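Local coordinates for ATP phosphoribosyltransferase regulatory subunit (Bacillus halodurans, PDB 3OD1), which is probably required, together with the HisG subunit, for the first step of histidine biosynthesis and may allow its feedback regulation by histidine, at residues Val57-Ile63 and Pro83-Pro88. Numbering follows the deposited sequence.
Sequences VGVVSAI and PDMTAP
A helix-capping aspartate in the histidyl-tRNA synthetase-like core joins two segments here: Asp84, ahead of helix 86-94, meets Ser61, just past the end of helix 54-60. Ser61 OG donates to Asp84 OD1 at 2.6 Å, approaching from above the carboxylate, 47° out of its plane. Ser61 OG also accepts from Ile63 N (3.0 Å), closing an ST turn, which helps hold the hydroxyl in place; with OG anti to the backbone N (chi1 171°), it faces the aspartate. Asp84 OD2 takes Ala87 N on its syn side, somewhat out of the carboxylate plane, at 2.8 Å, with a nearly straight N-H...O angle of 173°, and also accepts from a water that in turn accepts from Ala62 N. Replacing Asp84 by an alanine would probably leave Ser61 OG and Ala87 N without these acceptors and the water without its link across the segments. Apolar contacts add to the polar link: Ile63 CG1 lies 3.6 Å from Pro83 CB, while Val57 CG1, 3.9 Å from Ala87 CB, also reaches the Pro88 ring. Beyond the pair, Pro83 O accepts from Arg114. OD2 of Asp84 caps the helix start while OD1 receives an ST-turn hydroxyl, within a class II synthetase-like fold.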
# COMPACT_ATOMS: atom_id res chain seq x y z
N VAL B 57 9.40 -13.81 13.29
CA VAL B 57 9.02 -12.41 13.37
C VAL B 57 7.85 -12.18 14.32
O VAL B 57 7.86 -11.24 15.12
CB VAL B 57 8.68 -11.87 11.96
CG1 VAL B 57 8.06 -10.48 12.04
CG2 VAL B 57 9.92 -11.89 11.07
N GLY B 58 6.84 -13.03 14.25
CA GLY B 58 5.68 -12.85 15.10
C GLY B 58 6.07 -12.69 16.56
O GLY B 58 5.68 -11.72 17.22
N VAL B 59 6.86 -13.63 17.08
CA VAL B 59 7.23 -13.62 18.49
C VAL B 59 8.13 -12.45 18.92
O VAL B 59 8.00 -11.95 20.03
CB VAL B 59 7.87 -14.96 18.93
CG1 VAL B 59 6.86 -16.10 18.85
CG2 VAL B 59 9.10 -15.27 18.08
N VAL B 60 9.05 -12.02 18.06
CA VAL B 60 9.98 -10.97 18.48
C VAL B 60 9.40 -9.57 18.28
O VAL B 60 10.04 -8.57 18.61
CB VAL B 60 11.36 -11.09 17.80
CG1 VAL B 60 11.99 -12.42 18.15
CG2 VAL B 60 11.22 -10.94 16.28
N SER B 61 8.20 -9.50 17.73
CA SER B 61 7.49 -8.24 17.57
C SER B 61 7.16 -7.61 18.93
O SER B 61 6.99 -8.32 19.93
CB SER B 61 6.19 -8.46 16.80
OG SER B 61 5.38 -7.30 16.81
N ALA B 62 7.08 -6.29 18.96
CA ALA B 62 6.68 -5.57 20.17
C ALA B 62 5.19 -5.77 20.47
O ALA B 62 4.74 -5.57 21.60
CB ALA B 62 6.98 -4.08 20.04
N ILE B 63 4.44 -6.17 19.46
CA ILE B 63 3.00 -6.42 19.59
C ILE B 63 2.76 -7.67 20.41
O ILE B 63 3.38 -8.71 20.17
CB ILE B 63 2.34 -6.55 18.20
CG1 ILE B 63 2.76 -5.37 17.32
CG2 ILE B 63 0.82 -6.60 18.32
CD1 ILE B 63 2.56 -4.02 17.99
N PRO B 83 2.43 -7.62 12.16
CA PRO B 83 1.96 -6.77 13.25
C PRO B 83 2.63 -5.40 13.25
O PRO B 83 2.07 -4.44 13.79
CB PRO B 83 2.36 -7.58 14.50
CG PRO B 83 3.48 -8.44 14.06
CD PRO B 83 3.16 -8.80 12.64
N ASP B 84 3.82 -5.30 12.66
CA ASP B 84 4.59 -4.05 12.67
C ASP B 84 5.63 -4.09 11.55
O ASP B 84 5.82 -5.12 10.91
CB ASP B 84 5.29 -3.88 14.02
CG ASP B 84 6.35 -4.96 14.28
OD1 ASP B 84 6.00 -6.12 14.55
OD2 ASP B 84 7.56 -4.66 14.19
N MSE B 85 6.32 -2.98 11.33
CA MSE B 85 7.38 -2.95 10.32
C MSE B 85 8.80 -3.05 10.90
O MSE B 85 9.76 -3.29 10.15
CB MSE B 85 7.25 -1.71 9.42
CG MSE B 85 6.15 -1.86 8.34
SE MSE B 85 6.45 -3.42 7.18
CE MSE B 85 8.10 -2.85 6.30
N THR B 86 8.93 -2.88 12.21
CA THR B 86 10.25 -2.90 12.83
C THR B 86 10.88 -4.30 12.80
O THR B 86 12.04 -4.46 12.40
CB THR B 86 10.23 -2.37 14.27
OG1 THR B 86 9.68 -1.04 14.28
CG2 THR B 86 11.65 -2.34 14.85
N ALA B 87 10.13 -5.31 13.21
CA ALA B 87 10.67 -6.67 13.19
C ALA B 87 10.93 -7.17 11.75
O ALA B 87 11.98 -7.78 11.47
CB ALA B 87 9.79 -7.63 13.99
N PRO B 88 10.00 -6.90 10.82
CA PRO B 88 10.32 -7.24 9.43
C PRO B 88 11.55 -6.48 8.93
O PRO B 88 12.36 -7.07 8.22
CB PRO B 88 9.05 -6.84 8.66
CG PRO B 88 7.95 -7.06 9.68
CD PRO B 88 8.56 -6.60 10.99
O HOH W 1 8.65 -4.76 16.79